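Long-range contacts in iron binding protein FbpA (Mannheimia haemolytica, PDB 1SI0), which binds ferric iron, here together with a carbonate ion, and probably hands it on for uptake from the periplasm: residues Y9-L14 with S197-K202; Y142-F147 with K299-A304; D178-K183 with K210-A215. All coordinates share one frame; numbering follows the deposited sequence. Where two conformers were deposited one is given.

In the fold
Interactions 1 and 2 both end at the same iron. Tyr-198 and Tyr-199 of interaction 1 and Tyr-142 of interaction 2 bind it together. Interaction 1 is partly buried, and it is held through the iron and through hydrogen bonds to the carbonate. Interaction 2 is buried, and its helix-helix contact is almost wholly apolar; Tyr-142 of the same helix turns away to the metal. Interaction 3 is partly buried. Its centre lies about 18 Å from the centre of the chain, the farthest of the three. There a tryptophan ring packs under a lysine chain. Helix 198-205 of interaction 1 is followed directly by helix 210-214 of interaction 3. Tyr-199 also touches Asp-178 and Arg-179 of helix 178-187.

Interaction 1. Residues Y9-L14 with S197-K202; sequences YRQPYL and SYYYGK. With FE (Fe (III) ion), chain B; CO3 (carbonate ion), chain C.
Tyr-13 and Tyr-199 cross at about a right angle, with Tyr-13 OH at the edge of the Tyr-199 ring, 3.4 Å from Tyr-199 CE2. They line the iron site of a periplasmic binding protein fold, in the cleft between its two lobes. Gln-11 NE2 and carbonate O2 approach the same ring at its edge. One face of Tyr-199 carries CE2 of its neighbour Tyr-198, offset toward the rim. The Tyr-198 ring has the iron at its edge and in its plane. The Tyr-13 ring takes Lys-202 CE at its edge, and Leu-14 CG lies over one face. Leu-14 O lies over one face of the Arg-10 guanidinium, and carbonate O3 is at its edge, in plane.

Tyr-198 OH and Tyr-199 OH each bind the ferric ion at 2.0 Å. Their first torsions differ, 53° for Tyr-198 and -67° for Tyr-199, and this brings two successive hydroxyls onto one metal. Tyr-198 OH is also hydrogen-bonded to Asn-196 ND2. Carbonate chelates the iron through O1 and O2, and Tyr-142 supplies the fifth ligand atom.

The segment 9-14 holds the anion. Arg-10 NE gives carbonate O3 a nearly straight bond of 2.8 Å, and Arg-10 NH1 gives O1 a more bent one. O3 also accepts from Gln-11 N at 2.9 Å. The extended Gln-11 chain brings NE2 to carbonate O2 at 3.0 Å, again nearly straight. Arg-101 adds a further bond to the carbonate, and Glu-268 pairs with Arg-10 NH2. Arg-10 and Arg-101 probably offset the charge of the carbonate and the tyrosines.

Leu-14 CD1 packs 3.9 Å from Tyr-199 CE2. Lys-202 NZ binds Leu-265 O and a water 2.8 Å away, which also bonds to Tyr-13 O.

Interaction 2. Residues Y142-F147 with K299-A304; sequences YNVSLF and KNYEAA. With FE (Fe (III) ion), chain B.
Val-144 sets its CG1 methyl on the face of the Tyr-301 ring. The two side chains cross at about a right angle. CG1 of Val-144 stands 3.4 Å from the centroid of the Tyr-301 ring, only 13° off the ring normal. This is a CH-pi contact over the middle of the ring. Val-144 places this branch with CG1 anti to its backbone N (chi1 180°). The ring is brought beneath it because Tyr-301 CG also lies opposite its own backbone N, with chi1 at -171°.

Ser-145 meets the same ring in another way. Its OG lies at the edge, in the ring plane, 3.4 Å from Tyr-301 CD1. That hydroxyl is hydrogen-bonded to Asp-59 and Ser-61, outside this contact.

One turn farther on, Ala-304 points its methyl at helix 141-154. Its CB sits 3.6 Å from Val-144 O and 3.8 Å from Val-144 CG1. Phe-147 joins only through its CB, 3.9 Å from Ala-304 CB. The Phe-147 ring leads away to Phe-162 and Leu-163 of helix 156-168. The CA atoms of Phe-147 and Ala-304 are 5.7 Å apart, and the small Ala-304 side chain is compatible with this.

The contact packs a C-terminal helix of this periplasmic binding protein fold, 301-310, against the helix that carries an iron ligand. Tyr-142, in the first turn of helix 141-154, points the other way and binds the ferric ion through OH. Lys-299 forms a salt bridge and Asn-300 a hydrogen bond with Glu-152.

Between the helices the chemistry is therefore apolar and CH-pi. It rests on the fit of methyls against one ring, while Ser-145 OG is bonded to Asp-59 and Ser-61 and Tyr-142 OH to the iron.

Interaction 3. Residues D178-K183 with K210-A215; sequences DRDQVK and KSWAEA
Lys-183 and Trp-212 form the CH-pi part of the contact. Lys-183 CB lies 3.5 Å from the centroid of the six-membered ring of Trp-212, 11° off the normal. The lysine chain is extended at all four torsions, starting with CG anti to the backbone N (chi1 -175°). It therefore runs obliquely across the face of the indole. Its CG follows over Trp-212 CE2 at 3.6 Å, and CD over Trp-212 CZ2 at 3.5 Å. The aliphatic length of the lysine is used for packing, and the ammonium end passes beyond the ring.

The apolar part is smaller. Val-182 aims its CG1 at the start of the Trp-212 side chain, 4.1 Å from Trp-212 CB. The same methyl also sits 3.5 Å from Trp-212 O. Val-182 also touches Ser-193 of strand 192-196.

Together these contacts make a knob-into-hole arrangement. Trp-212 is the knob, and Arg-179, Asp-180, Val-182 and Lys-183 form the hole. The local axes of 178-183 and 210-214 cross at 67°, 9.0 Å apart at closest. Both helices belong to the helical layer on the sheet of this periplasmic binding protein fold. They lie close to the iron site, where Asp-178 touches the iron ligand Tyr-199. The closest CA atoms are those of Lys-183 and Trp-212, 5.1 Å apart.

Polar atoms also border the ring, without hydrogen bonds between the segments. Arg-179 O lies 3.5 Å from Trp-212 CE3, oblique to the ring. It is already used, as it accepts the helical bond from Lys-183 N. Asp-180 has two conformers; in the one given, OD1 comes near Trp-212 CZ3 and OD2 bonds to Gly-177 N. Ala-213 points away from 178-183 and packs on Tyr-200 and Leu-204 of helix 198-205.

Interaction 1. Residues Y9-L14 with S197-K202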
loop_
_atom_site.group_PDB
_atom_site.type_symbol
_atom_site.label_atom_id
_atom_site.label_comp_id
_atom_site.label_asym_id
_atom_site.label_seq_id
_atom_site.Cartn_x
_atom_site.Cartn_y
_atom_site.Cartn_z
ATOM N N TYR A 9 8.158 3.770 -6.325
ATOM C CA TYR A 9 7.912 3.883 -4.892
ATOM C C TYR A 9 7.886 2.514 -4.226
ATOM O O TYR A 9 7.925 2.433 -2.998
ATOM C CB TYR A 9 6.572 4.570 -4.628
ATOM C CG TYR A 9 6.604 6.066 -4.770
ATOM C CD1 TYR A 9 7.110 6.856 -3.746
ATOM C CD2 TYR A 9 6.115 6.695 -5.909
ATOM C CE1 TYR A 9 7.143 8.238 -3.847
ATOM C CE2 TYR A 9 6.142 8.087 -6.019
ATOM C CZ TYR A 9 6.660 8.845 -4.981
ATOM O OH TYR A 9 6.699 10.220 -5.068
ATOM N N ARG A 10 7.766 1.452 -5.011
ATOM C CA ARG A 10 7.844 0.113 -4.455
ATOM C C ARG A 10 9.254 -0.176 -4.012
ATOM O O ARG A 10 10.219 0.287 -4.626
ATOM C CB ARG A 10 7.419 -0.929 -5.469
ATOM C CG ARG A 10 5.983 -0.744 -5.911
ATOM C CD ARG A 10 5.149 -1.977 -5.859
ATOM N NE ARG A 10 5.180 -2.658 -4.566
ATOM C CZ ARG A 10 4.531 -3.779 -4.347
ATOM N NH1 ARG A 10 4.591 -4.361 -3.166
ATOM N NH2 ARG A 10 3.801 -4.321 -5.310
ATOM N N GLN A 11 9.372 -0.962 -2.957
ATOM C CA GLN A 11 10.675 -1.396 -2.486
ATOM C C GLN A 11 11.253 -2.412 -3.451
ATOM O O GLN A 11 10.526 -3.216 -4.015
ATOM C CB GLN A 11 10.551 -2.005 -1.107
ATOM C CG GLN A 11 10.044 -1.016 -0.105
ATOM C CD GLN A 11 9.956 -1.591 1.258
ATOM O OE1 GLN A 11 10.974 -1.760 1.924
ATOM N NE2 GLN A 11 8.748 -1.909 1.690
ATOM N N PRO A 12 12.562 -2.373 -3.668
ATOM C CA PRO A 12 13.190 -3.312 -4.600
ATOM C C PRO A 12 12.778 -4.771 -4.392
ATOM O O PRO A 12 12.438 -5.448 -5.343
ATOM C CB PRO A 12 14.681 -3.107 -4.332
ATOM C CG PRO A 12 14.773 -1.698 -3.919
ATOM C CD PRO A 12 13.537 -1.424 -3.102
ATOM N N TYR A 13 12.769 -5.253 -3.153
ATOM C CA TYR A 13 12.474 -6.670 -2.925
ATOM C C TYR A 13 11.042 -7.081 -3.281
ATOM O O TYR A 13 10.754 -8.263 -3.468
ATOM C CB TYR A 13 12.837 -7.095 -1.500
ATOM C CG TYR A 13 11.861 -6.729 -0.400
ATOM C CD1 TYR A 13 11.752 -5.422 0.068
ATOM C CD2 TYR A 13 11.098 -7.706 0.209
ATOM C CE1 TYR A 13 10.878 -5.104 1.102
ATOM C CE2 TYR A 13 10.232 -7.396 1.242
ATOM C CZ TYR A 13 10.130 -6.099 1.679
ATOM O OH TYR A 13 9.265 -5.813 2.710
ATOM N N LEU A 14 10.156 -6.091 -3.392
ATOM C CA LEU A 14 8.756 -6.315 -3.737
ATOM C C LEU A 14 8.394 -5.999 -5.183
ATOM O O LEU A 14 7.231 -6.082 -5.566
ATOM C CB LEU A 14 7.875 -5.490 -2.803
ATOM C CG LEU A 14 7.953 -5.953 -1.349
ATOM C CD1 LEU A 14 7.382 -4.904 -0.425
ATOM C CD2 LEU A 14 7.222 -7.284 -1.163
ATOM N N SER A 197 -0.909 -6.050 5.053
ATOM C CA SER A 197 -1.110 -7.488 5.141
ATOM C C SER A 197 0.033 -8.287 4.535
ATOM O O SER A 197 0.479 -9.265 5.120
ATOM C CB SER A 197 -2.410 -7.863 4.429
ATOM O OG SER A 197 -2.453 -7.320 3.111
ATOM N N TYR A 198 0.487 -7.896 3.352
ATOM C CA TYR A 198 1.472 -8.704 2.623
ATOM C C TYR A 198 2.782 -8.827 3.398
ATOM O O TYR A 198 3.478 -9.830 3.255
ATOM C CB TYR A 198 1.713 -8.175 1.195
ATOM C CG TYR A 198 2.069 -6.723 1.165
ATOM C CD1 TYR A 198 1.083 -5.747 1.142
ATOM C CD2 TYR A 198 3.391 -6.320 1.196
ATOM C CE1 TYR A 198 1.402 -4.424 1.139
ATOM C CE2 TYR A 198 3.724 -4.987 1.203
ATOM C CZ TYR A 198 2.716 -4.037 1.192
ATOM O OH TYR A 198 2.991 -2.705 1.235
ATOM N N TYR A 199 3.109 -7.847 4.232
ATOM C CA TYR A 199 4.327 -7.940 5.033
ATOM C C TYR A 199 4.311 -9.145 5.961
ATOM O O TYR A 199 5.371 -9.676 6.276
ATOM C CB TYR A 199 4.578 -6.671 5.845
ATOM C CG TYR A 199 4.892 -5.487 4.977
ATOM C CD1 TYR A 199 4.099 -4.351 5.014
ATOM C CD2 TYR A 199 5.974 -5.501 4.107
ATOM C CE1 TYR A 199 4.377 -3.264 4.208
ATOM C CE2 TYR A 199 6.254 -4.419 3.298
ATOM C CZ TYR A 199 5.454 -3.301 3.351
ATOM O OH TYR A 199 5.728 -2.231 2.534
ATOM N N TYR A 200 3.137 -9.562 6.426
ATOM C CA TYR A 200 3.055 -10.742 7.279
ATOM C C TYR A 200 3.564 -11.960 6.526
ATOM O O TYR A 200 4.334 -12.744 7.071
ATOM C CB TYR A 200 1.624 -10.959 7.750
ATOM C CG TYR A 200 1.479 -11.899 8.915
ATOM C CD1 TYR A 200 0.840 -13.116 8.763
ATOM C CD2 TYR A 200 1.952 -11.558 10.178
ATOM C CE1 TYR A 200 0.685 -13.980 9.825
ATOM C CE2 TYR A 200 1.791 -12.419 11.256
ATOM C CZ TYR A 200 1.160 -13.624 11.065
ATOM O OH TYR A 200 0.983 -14.491 12.114
ATOM N N GLY A 201 3.148 -12.115 5.273
ATOM C CA GLY A 201 3.633 -13.205 4.447
ATOM C C GLY A 201 5.117 -13.093 4.152
ATOM O O GLY A 201 5.834 -14.087 4.171
ATOM N N LYS A 202 5.589 -11.884 3.883
ATOM C CA LYS A 202 7.007 -11.665 3.636
ATOM C C LYS A 202 7.821 -12.070 4.852
ATOM O O LYS A 202 8.870 -12.696 4.721
ATOM C CB LYS A 202 7.283 -10.208 3.272
ATOM C CG LYS A 202 6.704 -9.775 1.924
ATOM C CD LYS A 202 7.144 -10.650 0.753
ATOM C CE LYS A 202 8.641 -10.592 0.531
ATOM N NZ LYS A 202 9.116 -11.556 -0.491
HETATM FE FE FE B . 4.698 -1.788 0.907
HETATM C C CO3 C . 6.081 -1.866 -1.172
HETATM O O1 CO3 C . 4.962 -2.492 -1.052
HETATM O O2 CO3 C . 6.530 -1.187 -0.179
HETATM O O3 CO3 C . 6.726 -1.915 -2.291
HETATM O O HOH W 1 8.914 -10.345 -3.059
#

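Interaction 2. Residues Y142-F147 with K299-A304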
loop_
_atom_site.group_PDB
_atom_site.type_symbol
_atom_site.label_atom_id
_atom_site.label_comp_id
_atom_site.label_asym_id
_atom_site.label_seq_id
_atom_site.Cartn_x
_atom_site.Cartn_y
_atom_site.Cartn_z
ATOM N N TYR A 142 0.943 4.985 3.710
ATOM C CA TYR A 142 -0.003 3.942 4.072
ATOM C C TYR A 142 -0.891 4.401 5.219
ATOM O O TYR A 142 -2.090 4.168 5.223
ATOM C CB TYR A 142 0.715 2.672 4.513
ATOM C CG TYR A 142 1.559 1.980 3.476
ATOM C CD1 TYR A 142 1.235 2.021 2.126
ATOM C CD2 TYR A 142 2.670 1.233 3.855
ATOM C CE1 TYR A 142 1.991 1.352 1.202
ATOM C CE2 TYR A 142 3.434 0.564 2.930
ATOM C CZ TYR A 142 3.090 0.625 1.603
ATOM O OH TYR A 142 3.836 -0.050 0.672
ATOM N N ASN A 143 -0.283 5.035 6.212
ATOM C CA ASN A 143 -1.040 5.596 7.313
ATOM C C ASN A 143 -1.909 6.766 6.895
ATOM O O ASN A 143 -3.068 6.836 7.269
ATOM C CB ASN A 143 -0.116 6.020 8.452
ATOM C CG ASN A 143 0.407 4.843 9.242
ATOM O OD1 ASN A 143 -0.200 3.768 9.284
ATOM N ND2 ASN A 143 1.542 5.048 9.893
ATOM N N VAL A 144 -1.357 7.681 6.109
ATOM C CA VAL A 144 -2.123 8.866 5.744
ATOM C C VAL A 144 -3.354 8.456 4.934
ATOM O O VAL A 144 -4.443 8.980 5.145
ATOM C CB VAL A 144 -1.283 9.896 4.972
ATOM C CG1 VAL A 144 -2.130 11.109 4.606
ATOM C CG2 VAL A 144 -0.075 10.323 5.803
ATOM N N SER A 145 -3.210 7.483 4.044
ATOM C CA SER A 145 -4.362 7.050 3.270
ATOM C C SER A 145 -5.401 6.338 4.125
ATOM O O SER A 145 -6.586 6.473 3.886
ATOM C CB SER A 145 -3.937 6.205 2.089
ATOM O OG SER A 145 -3.437 7.061 1.075
ATOM N N LEU A 146 -4.965 5.604 5.145
ATOM C CA LEU A 146 -5.899 5.025 6.099
ATOM C C LEU A 146 -6.659 6.138 6.804
ATOM O O LEU A 146 -7.883 6.097 6.922
ATOM C CB LEU A 146 -5.146 4.154 7.109
ATOM C CG LEU A 146 -5.932 3.716 8.336
ATOM C CD1 LEU A 146 -7.109 2.837 7.962
ATOM C CD2 LEU A 146 -5.006 2.991 9.315
ATOM N N PHE A 147 -5.939 7.148 7.272
ATOM C CA PHE A 147 -6.585 8.244 7.976
ATOM C C PHE A 147 -7.501 9.027 7.047
ATOM O O PHE A 147 -8.526 9.534 7.468
ATOM C CB PHE A 147 -5.550 9.180 8.588
ATOM C CG PHE A 147 -4.532 8.493 9.472
ATOM C CD1 PHE A 147 -3.247 9.007 9.571
ATOM C CD2 PHE A 147 -4.843 7.356 10.210
ATOM C CE1 PHE A 147 -2.297 8.403 10.369
ATOM C CE2 PHE A 147 -3.883 6.750 10.999
ATOM C CZ PHE A 147 -2.615 7.289 11.083
ATOM N N LYS A 299 -8.973 11.744 -2.148
ATOM C CA LYS A 299 -9.598 13.051 -1.939
ATOM C C LYS A 299 -9.272 13.653 -0.575
ATOM O O LYS A 299 -9.181 14.868 -0.430
ATOM C CB LYS A 299 -11.114 12.889 -2.069
ATOM C CG LYS A 299 -11.955 14.124 -1.807
ATOM C CD LYS A 299 -13.435 13.803 -2.012
ATOM C CE LYS A 299 -13.992 12.969 -0.861
ATOM N NZ LYS A 299 -15.406 12.571 -1.101
ATOM N N ASN A 300 -9.128 12.799 0.430
ATOM C CA ASN A 300 -8.906 13.236 1.799
ATOM C C ASN A 300 -7.461 13.169 2.271
ATOM O O ASN A 300 -7.183 13.459 3.427
ATOM C CB ASN A 300 -9.780 12.414 2.739
ATOM C CG ASN A 300 -11.254 12.622 2.491
ATOM O OD1 ASN A 300 -11.760 13.738 2.595
ATOM N ND2 ASN A 300 -11.952 11.557 2.163
ATOM N N TYR A 301 -6.545 12.801 1.389
ATOM C CA TYR A 301 -5.158 12.607 1.790
ATOM C C TYR A 301 -4.541 13.873 2.362
ATOM O O TYR A 301 -3.897 13.840 3.404
ATOM C CB TYR A 301 -4.339 12.116 0.611
ATOM C CG TYR A 301 -2.929 11.674 0.941
ATOM C CD1 TYR A 301 -2.656 10.348 1.253
ATOM C CD2 TYR A 301 -1.870 12.574 0.922
ATOM C CE1 TYR A 301 -1.372 9.923 1.520
ATOM C CE2 TYR A 301 -0.571 12.154 1.201
ATOM C CZ TYR A 301 -0.341 10.820 1.497
ATOM O OH TYR A 301 0.930 10.371 1.773
ATOM N N GLU A 302 -4.723 14.992 1.677
ATOM C CA GLU A 302 -4.085 16.225 2.115
ATOM C C GLU A 302 -4.634 16.659 3.468
ATOM O O GLU A 302 -3.876 17.084 4.336
ATOM C CB GLU A 302 -4.226 17.330 1.066
ATOM C CG GLU A 302 -3.318 17.137 -0.144
ATOM C CD GLU A 302 -1.842 16.970 0.212
ATOM O OE1 GLU A 302 -1.277 17.849 0.902
ATOM O OE2 GLU A 302 -1.241 15.957 -0.205
ATOM N N ALA A 303 -5.935 16.506 3.674
ATOM C CA ALA A 303 -6.534 16.823 4.963
ATOM C C ALA A 303 -5.989 15.905 6.053
ATOM O O ALA A 303 -5.728 16.344 7.161
ATOM C CB ALA A 303 -8.039 16.721 4.892
ATOM N N ALA A 304 -5.809 14.626 5.737
ATOM C CA ALA A 304 -5.277 13.673 6.704
ATOM C C ALA A 304 -3.847 14.012 7.080
ATOM O O ALA A 304 -3.488 13.972 8.248
ATOM C CB ALA A 304 -5.353 12.267 6.152
HETATM FE FE FE B . 4.698 -1.788 0.907
#

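Interaction 3. Residues D178-K183 with K210-A215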
loop_
_atom_site.group_PDB
_atom_site.type_symbol
_atom_site.label_atom_id
_atom_site.label_comp_id
_atom_site.label_asym_id
_atom_site.label_seq_id
_atom_site.Cartn_x
_atom_site.Cartn_y
_atom_site.Cartn_z
ATOM N N ASP A 178 6.590 -1.147 8.592
ATOM C CA ASP A 178 5.524 -2.005 9.083
ATOM C C ASP A 178 6.063 -3.272 9.742
ATOM O O ASP A 178 5.568 -3.686 10.779
ATOM C CB ASP A 178 4.583 -2.389 7.947
ATOM C CG ASP A 178 3.598 -1.304 7.590
ATOM O OD1 ASP A 178 3.534 -0.249 8.270
ATOM O OD2 ASP A 178 2.823 -1.475 6.635
ATOM N N ARG A 179 7.070 -3.883 9.134
ATOM C CA ARG A 179 7.645 -5.110 9.680
ATOM C C ARG A 179 8.291 -4.860 11.032
ATOM O O ARG A 179 8.157 -5.675 11.936
ATOM C CB ARG A 179 8.658 -5.710 8.715
ATOM C CG ARG A 179 8.020 -6.242 7.438
ATOM C CD ARG A 179 9.018 -6.759 6.420
ATOM N NE ARG A 179 10.003 -5.736 6.076
ATOM C CZ ARG A 179 11.128 -5.962 5.407
ATOM N NH1 ARG A 179 11.426 -7.186 4.982
ATOM N NH2 ARG A 179 11.960 -4.957 5.160
ATOM N N ASP A 180 8.951 -3.716 11.176
ATOM C CA ASP A 180 9.610 -3.360 12.428
ATOM C C ASP A 180 8.620 -3.261 13.583
ATOM O O ASP A 180 8.981 -3.520 14.723
ATOM C CB ASP A 180 10.366 -2.034 12.310
ATOM C CG ASP A 180 11.559 -2.115 11.378
ATOM O OD1 ASP A 180 12.249 -3.157 11.372
ATOM O OD2 ASP A 180 11.879 -1.179 10.610
ATOM N N GLN A 181 7.370 -2.889 13.318
ATOM C CA GLN A 181 6.384 -2.824 14.395
ATOM C C GLN A 181 6.033 -4.220 14.878
ATOM O O GLN A 181 5.743 -4.421 16.048
ATOM C CB GLN A 181 5.100 -2.106 13.978
ATOM C CG GLN A 181 5.265 -0.820 13.176
ATOM C CD GLN A 181 6.229 0.163 13.787
ATOM O OE1 GLN A 181 6.120 0.486 14.962
ATOM N NE2 GLN A 181 7.170 0.650 12.991
ATOM N N VAL A 182 6.020 -5.178 13.963
ATOM C CA VAL A 182 5.765 -6.568 14.330
ATOM C C VAL A 182 6.955 -7.157 15.101
ATOM O O VAL A 182 6.756 -7.930 16.027
ATOM C CB VAL A 182 5.373 -7.410 13.112
ATOM C CG1 VAL A 182 5.135 -8.863 13.506
ATOM C CG2 VAL A 182 4.124 -6.809 12.467
ATOM N N LYS A 183 8.176 -6.763 14.764
ATOM C CA LYS A 183 9.327 -7.108 15.596
ATOM C C LYS A 183 9.118 -6.594 17.017
ATOM O O LYS A 183 9.402 -7.293 17.988
ATOM C CB LYS A 183 10.606 -6.512 15.018
ATOM C CG LYS A 183 11.884 -6.923 15.746
ATOM C CD LYS A 183 13.067 -6.118 15.250
ATOM C CE LYS A 183 14.381 -6.662 15.785
ATOM N NZ LYS A 183 15.533 -5.839 15.330
ATOM N N LYS A 210 10.652 -14.677 10.449
ATOM C CA LYS A 210 9.490 -15.538 10.649
ATOM C C LYS A 210 9.088 -15.584 12.123
ATOM O O LYS A 210 7.908 -15.710 12.427
ATOM C CB LYS A 210 9.708 -16.946 10.079
ATOM C CG LYS A 210 10.790 -17.763 10.749
ATOM C CD LYS A 210 10.970 -19.095 10.039
ATOM C CE LYS A 210 12.209 -19.823 10.535
ATOM N NZ LYS A 210 12.271 -21.224 10.033
ATOM N N SER A 211 10.059 -15.444 13.025
ATOM C CA SER A 211 9.775 -15.416 14.459
ATOM C C SER A 211 8.946 -14.193 14.841
ATOM O O SER A 211 8.162 -14.243 15.787
ATOM C CB SER A 211 11.072 -15.457 15.284
ATOM O OG SER A 211 11.807 -14.252 15.162
ATOM N N TRP A 212 9.115 -13.097 14.107
ATOM C CA TRP A 212 8.311 -11.900 14.343
ATOM C C TRP A 212 6.859 -12.202 14.009
ATOM O O TRP A 212 5.961 -11.963 14.811
ATOM C CB TRP A 212 8.769 -10.716 13.496
ATOM C CG TRP A 212 10.223 -10.382 13.564
ATOM C CD1 TRP A 212 11.193 -11.015 14.288
ATOM C CD2 TRP A 212 10.879 -9.336 12.850
ATOM N NE1 TRP A 212 12.408 -10.416 14.068
ATOM C CE2 TRP A 212 12.246 -9.380 13.190
ATOM C CE3 TRP A 212 10.445 -8.349 11.955
ATOM C CZ2 TRP A 212 13.182 -8.486 12.666
ATOM C CZ3 TRP A 212 11.371 -7.454 11.443
ATOM C CH2 TRP A 212 12.725 -7.529 11.798
ATOM N N ALA A 213 6.631 -12.734 12.817
ATOM C CA ALA A 213 5.285 -13.060 12.379
ATOM C C ALA A 213 4.645 -14.096 13.293
ATOM O O ALA A 213 3.469 -14.001 13.612
ATOM C CB ALA A 213 5.302 -13.564 10.939
ATOM N N GLU A 214 5.421 -15.095 13.708
ATOM C CA GLU A 214 4.902 -16.168 14.555
ATOM C C GLU A 214 4.446 -15.662 15.924
ATOM O O GLU A 214 3.596 -16.281 16.557
ATOM C CB GLU A 214 5.959 -17.269 14.723
ATOM C CG GLU A 214 6.162 -18.107 13.469
ATOM C CD GLU A 214 7.451 -18.913 13.472
ATOM O OE1 GLU A 214 7.591 -19.786 12.593
ATOM O OE2 GLU A 214 8.328 -18.678 14.332
ATOM N N ALA A 215 5.002 -14.536 16.361
ATOM C CA ALA A 215 4.620 -13.907 17.628
ATOM C C ALA A 215 3.408 -12.990 17.499
ATOM O O ALA A 215 2.972 -12.403 18.483
ATOM C CB ALA A 215 5.786 -13.126 18.197
#